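PDB 2Y2W: intracellular exo-alpha-(1->5)-L-arabinofuranosidase from Bifidobacterium longum, which hydrolytically removes terminal non-reducing alpha-L-arabinofuranosyl residues from branched and debranched arabinans and from arabinoxylan during plant cell wall breakdown. Local coordinates for residues Gly173-Asn185 and Lys236-Leu248. Numbering follows the deposited sequence.
Sequences GLKAALDELEYVN and KVAHAMKLAESGL
Leu-181 forks its two methyls over the end of helix 227-244 and the turn after it: CD2 sits 3.8 Å from Ala-244 CB and also touches Met-241 CG, while CD1 meets Leu-248 CD1 tip to tip at 3.9 Å. Its CB points at the partner, and CG opposite the backbone N (chi1 172°) divides the methyls this way. Leu-174, two turns earlier, has nearly the same conformation and puts CD1 3.8 Å from Ala-240 CB. That small methyl is shared, since Leu-178 CD2 lies 3.9 Å from Ala-240 CB and also reaches Met-241 CG. Deeper in, Ala-177 CB packs against Val-237 CG1 at 4.0 Å. These contacts are apolar, and the small alanines on both helices accompany an axial separation of 9.9 Å and a crossing of -25° between segments 174-185 and 236-244. At the C-terminal end Glu-245 OE2 comes 3.2 Å from Asn-185 CB, but the pair is not hydrogen-bonded; Asn-185 ND2 donates to the Ile-207 carbonyl. The type I turn Glu-245 to Leu-248 returns the Leu-248 side chain to Leu-181. Helices 174-185 and 227-244 follow the third and fourth strands of the (beta/alpha)8 barrel, so the contact joins successive outer helices: Val-237 rests on Ile-212, Leu-248 on Trp-210, and Met-241 bridges strands 209-212 and 249-252 through Trp-210 and Leu-250.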
loop_
_atom_site.group_PDB
_atom_site.type_symbol
_atom_site.label_atom_id
_atom_site.label_comp_id
_atom_site.label_asym_id
_atom_site.label_seq_id
_atom_site.Cartn_x
_atom_site.Cartn_y
_atom_site.Cartn_z
ATOM N N GLY D 173 -5.887 5.147 3.550
ATOM C CA GLY D 173 -6.615 3.898 3.751
ATOM C C GLY D 173 -6.886 3.532 5.199
ATOM O O GLY D 173 -7.419 4.336 5.969
ATOM N N LEU D 174 -6.502 2.308 5.559
ATOM C CA LEU D 174 -6.902 1.677 6.818
ATOM C C LEU D 174 -6.571 2.472 8.078
ATOM O O LEU D 174 -7.454 2.729 8.900
ATOM C CB LEU D 174 -6.312 0.260 6.913
ATOM C CG LEU D 174 -6.476 -0.526 8.216
ATOM C CD1 LEU D 174 -7.941 -0.779 8.529
ATOM C CD2 LEU D 174 -5.722 -1.836 8.138
ATOM N N LYS D 175 -5.304 2.844 8.234
ATOM C CA LYS D 175 -4.845 3.480 9.468
ATOM C C LYS D 175 -5.561 4.809 9.720
ATOM O O LYS D 175 -5.986 5.079 10.845
ATOM C CB LYS D 175 -3.327 3.661 9.463
ATOM C CG LYS D 175 -2.751 4.047 10.818
ATOM C CD LYS D 175 -1.330 4.567 10.682
ATOM C CE LYS D 175 -0.781 5.040 12.017
ATOM N NZ LYS D 175 -1.307 6.373 12.401
ATOM N N ALA D 176 -5.708 5.620 8.673
ATOM C CA ALA D 176 -6.400 6.910 8.782
ATOM C C ALA D 176 -7.894 6.731 9.056
ATOM O O ALA D 176 -8.490 7.517 9.793
ATOM C CB ALA D 176 -6.181 7.749 7.539
ATOM N N ALA D 177 -8.484 5.693 8.463
ATOM C CA ALA D 177 -9.891 5.371 8.683
ATOM C C ALA D 177 -10.169 5.074 10.155
ATOM O O ALA D 177 -11.146 5.564 10.713
ATOM C CB ALA D 177 -10.317 4.202 7.805
ATOM N N LEU D 178 -9.298 4.283 10.777
ATOM C CA LEU D 178 -9.413 3.958 12.203
ATOM C C LEU D 178 -9.098 5.149 13.114
ATOM O O LEU D 178 -9.667 5.269 14.203
ATOM C CB LEU D 178 -8.531 2.760 12.567
ATOM C CG LEU D 178 -8.884 1.416 11.913
ATOM C CD1 LEU D 178 -7.815 0.370 12.206
ATOM C CD2 LEU D 178 -10.261 0.915 12.350
ATOM N N ASP D 179 -8.189 6.017 12.669
ATOM C CA ASP D 179 -7.873 7.244 13.401
ATOM C C ASP D 179 -9.078 8.194 13.450
ATOM O O ASP D 179 -9.421 8.704 14.520
ATOM C CB ASP D 179 -6.644 7.948 12.804
ATOM C CG ASP D 179 -5.332 7.202 13.074
ATOM O OD1 ASP D 179 -5.316 6.236 13.872
ATOM O OD2 ASP D 179 -4.304 7.591 12.476
ATOM N N GLU D 180 -9.724 8.409 12.302
ATOM C CA GLU D 180 -10.904 9.278 12.224
ATOM C C GLU D 180 -12.090 8.705 12.995
ATOM O O GLU D 180 -12.854 9.450 13.603
ATOM C CB GLU D 180 -11.300 9.561 10.768
ATOM C CG GLU D 180 -12.516 10.484 10.637
ATOM C CD GLU D 180 -12.652 11.132 9.271
ATOM O OE1 GLU D 180 -12.458 10.441 8.242
ATOM O OE2 GLU D 180 -12.973 12.341 9.232
ATOM N N LEU D 181 -12.234 7.382 12.960
ATOM C CA LEU D 181 -13.283 6.687 13.699
ATOM C C LEU D 181 -13.147 6.933 15.204
ATOM O O LEU D 181 -14.121 7.260 15.881
ATOM C CB LEU D 181 -13.240 5.187 13.381
ATOM C CG LEU D 181 -14.123 4.209 14.164
ATOM C CD1 LEU D 181 -15.606 4.511 13.980
ATOM C CD2 LEU D 181 -13.806 2.792 13.737
ATOM N N GLU D 182 -11.927 6.777 15.709
ATOM C CA GLU D 182 -11.609 7.025 17.109
ATOM C C GLU D 182 -11.816 8.496 17.478
ATOM O O GLU D 182 -12.357 8.799 18.538
ATOM C CB GLU D 182 -10.168 6.598 17.385
ATOM C CG GLU D 182 -9.726 6.660 18.837
ATOM C CD GLU D 182 -8.299 6.153 19.033
ATOM O OE1 GLU D 182 -7.759 5.488 18.118
ATOM O OE2 GLU D 182 -7.717 6.405 20.108
ATOM N N TYR D 183 -11.386 9.402 16.599
ATOM C CA TYR D 183 -11.515 10.840 16.840
ATOM C C TYR D 183 -12.974 11.263 16.907
ATOM O O TYR D 183 -13.365 12.061 17.763
ATOM C CB TYR D 183 -10.799 11.647 15.750
ATOM C CG TYR D 183 -11.036 13.140 15.840
ATOM C CD1 TYR D 183 -10.198 13.952 16.598
ATOM C CD2 TYR D 183 -12.106 13.739 15.172
ATOM C CE1 TYR D 183 -10.415 15.316 16.690
ATOM C CE2 TYR D 183 -12.334 15.103 15.259
ATOM C CZ TYR D 183 -11.484 15.886 16.019
ATOM O OH TYR D 183 -11.702 17.238 16.107
ATOM N N VAL D 184 -13.772 10.715 16.000
ATOM C CA VAL D 184 -15.154 11.128 15.838
ATOM C C VAL D 184 -16.119 10.472 16.847
ATOM O O VAL D 184 -17.092 11.101 17.272
ATOM C CB VAL D 184 -15.606 10.908 14.370
ATOM C CG1 VAL D 184 -16.138 9.502 14.155
ATOM C CG2 VAL D 184 -16.636 11.926 13.972
ATOM N N ASN D 185 -15.838 9.230 17.242
ATOM C CA ASN D 185 -16.798 8.431 18.012
ATOM C C ASN D 185 -16.280 7.852 19.324
ATOM O O ASN D 185 -17.046 7.271 20.096
ATOM C CB ASN D 185 -17.362 7.296 17.147
ATOM C CG ASN D 185 -18.429 7.767 16.177
ATOM O OD1 ASN D 185 -18.974 8.867 16.311
ATOM N ND2 ASN D 185 -18.735 6.932 15.190
ATOM N N LYS D 236 -10.352 -5.407 4.604
ATOM C CA LYS D 236 -9.498 -5.002 5.723
ATOM C C LYS D 236 -10.115 -3.863 6.540
ATOM O O LYS D 236 -10.187 -3.944 7.768
ATOM C CB LYS D 236 -8.103 -4.599 5.229
ATOM C CG LYS D 236 -7.237 -5.764 4.763
ATOM C CD LYS D 236 -5.964 -5.277 4.073
ATOM C CE LYS D 236 -5.218 -6.419 3.387
ATOM N NZ LYS D 236 -6.003 -7.076 2.294
ATOM N N VAL D 237 -10.573 -2.817 5.849
ATOM C CA VAL D 237 -11.122 -1.625 6.504
ATOM C C VAL D 237 -12.469 -1.889 7.189
ATOM O O VAL D 237 -12.684 -1.457 8.323
ATOM C CB VAL D 237 -11.224 -0.421 5.528
ATOM C CG1 VAL D 237 -11.771 0.812 6.235
ATOM C CG2 VAL D 237 -9.862 -0.109 4.927
ATOM N N ALA D 238 -13.363 -2.599 6.498
ATOM C CA ALA D 238 -14.696 -2.906 7.032
ATOM C C ALA D 238 -14.635 -3.785 8.278
ATOM O O ALA D 238 -15.354 -3.543 9.250
ATOM C CB ALA D 238 -15.572 -3.550 5.968
ATOM N N HIS D 239 -13.774 -4.800 8.244
ATOM C CA HIS D 239 -13.571 -5.676 9.396
ATOM C C HIS D 239 -13.052 -4.918 10.616
ATOM O O HIS D 239 -13.605 -5.047 11.711
ATOM C CB HIS D 239 -12.615 -6.824 9.058
ATOM C CG HIS D 239 -12.047 -7.500 10.267
ATOM N ND1 HIS D 239 -10.760 -7.281 10.705
ATOM C CD2 HIS D 239 -12.606 -8.360 11.151
ATOM C CE1 HIS D 239 -10.543 -7.991 11.797
ATOM N NE2 HIS D 239 -11.648 -8.656 12.088
ATOM N N ALA D 240 -11.990 -4.139 10.413
ATOM C CA ALA D 240 -11.340 -3.391 11.484
ATOM C C ALA D 240 -12.266 -2.354 12.111
ATOM O O ALA D 240 -12.286 -2.194 13.329
ATOM C CB ALA D 240 -10.066 -2.734 10.976
ATOM N N MET D 241 -13.038 -1.660 11.281
ATOM C CA MET D 241 -13.987 -0.679 11.790
ATOM C C MET D 241 -15.110 -1.327 12.602
ATOM O O MET D 241 -15.410 -0.865 13.706
ATOM C CB MET D 241 -14.529 0.207 10.671
ATOM C CG MET D 241 -13.546 1.285 10.246
ATOM S SD MET D 241 -14.109 2.265 8.854
ATOM C CE MET D 241 -15.449 3.193 9.600
ATOM N N LYS D 242 -15.708 -2.397 12.072
ATOM C CA LYS D 242 -16.742 -3.137 12.811
ATOM C C LYS D 242 -16.200 -3.822 14.064
ATOM O O LYS D 242 -16.952 -4.085 15.002
ATOM C CB LYS D 242 -17.488 -4.141 11.924
ATOM C CG LYS D 242 -18.785 -3.590 11.335
ATOM C CD LYS D 242 -19.632 -4.666 10.659
ATOM C CE LYS D 242 -20.455 -5.471 11.668
ATOM N NZ LYS D 242 -21.132 -6.641 11.029
ATOM N N LEU D 243 -14.900 -4.103 14.075
ATOM C CA LEU D 243 -14.235 -4.637 15.259
ATOM C C LEU D 243 -14.140 -3.580 16.361
ATOM O O LEU D 243 -14.215 -3.905 17.545
ATOM C CB LEU D 243 -12.845 -5.180 14.904
ATOM C CG LEU D 243 -11.998 -5.864 15.985
ATOM C CD1 LEU D 243 -12.759 -6.960 16.738
ATOM C CD2 LEU D 243 -10.730 -6.425 15.368
ATOM N N ALA D 244 -13.973 -2.322 15.961
ATOM C CA ALA D 244 -13.955 -1.206 16.904
ATOM C C ALA D 244 -15.370 -0.854 17.337
ATOM O O ALA D 244 -15.598 -0.530 18.497
ATOM C CB ALA D 244 -13.270 0.007 16.294
ATOM N N GLU D 245 -16.313 -0.918 16.400
ATOM C CA GLU D 245 -17.719 -0.642 16.686
ATOM C C GLU D 245 -18.651 -1.574 15.922
ATOM O O GLU D 245 -18.758 -1.493 14.696
ATOM C CB GLU D 245 -18.070 0.813 16.363
ATOM C CG GLU D 245 -17.835 1.789 17.496
ATOM C CD GLU D 245 -18.444 3.157 17.228
ATOM O OE1 GLU D 245 -19.580 3.225 16.706
ATOM O OE2 GLU D 245 -17.789 4.167 17.550
ATOM N N SER D 246 -19.328 -2.451 16.662
ATOM C CA SER D 246 -20.311 -3.376 16.094
ATOM C C SER D 246 -21.452 -2.637 15.402
ATOM O O SER D 246 -21.893 -3.038 14.327
ATOM C CB SER D 246 -20.883 -4.288 17.184
ATOM O OG SER D 246 -19.867 -5.058 17.796
ATOM N N GLY D 247 -21.908 -1.549 16.023
ATOM C CA GLY D 247 -23.079 -0.805 15.564
ATOM C C GLY D 247 -22.923 -0.020 14.273
ATOM O O GLY D 247 -23.876 0.621 13.821
ATOM N N LEU D 248 -21.732 -0.065 13.676
ATOM C CA LEU D 248 -21.469 0.651 12.432
ATOM C C LEU D 248 -22.187 0.017 11.251
ATOM O O LEU D 248 -22.399 -1.196 11.218
ATOM C CB LEU D 248 -19.968 0.717 12.137
ATOM C CG LEU D 248 -19.048 1.602 12.983
ATOM C CD1 LEU D 248 -17.662 1.616 12.360
ATOM C CD2 LEU D 248 -19.578 3.028 13.154
#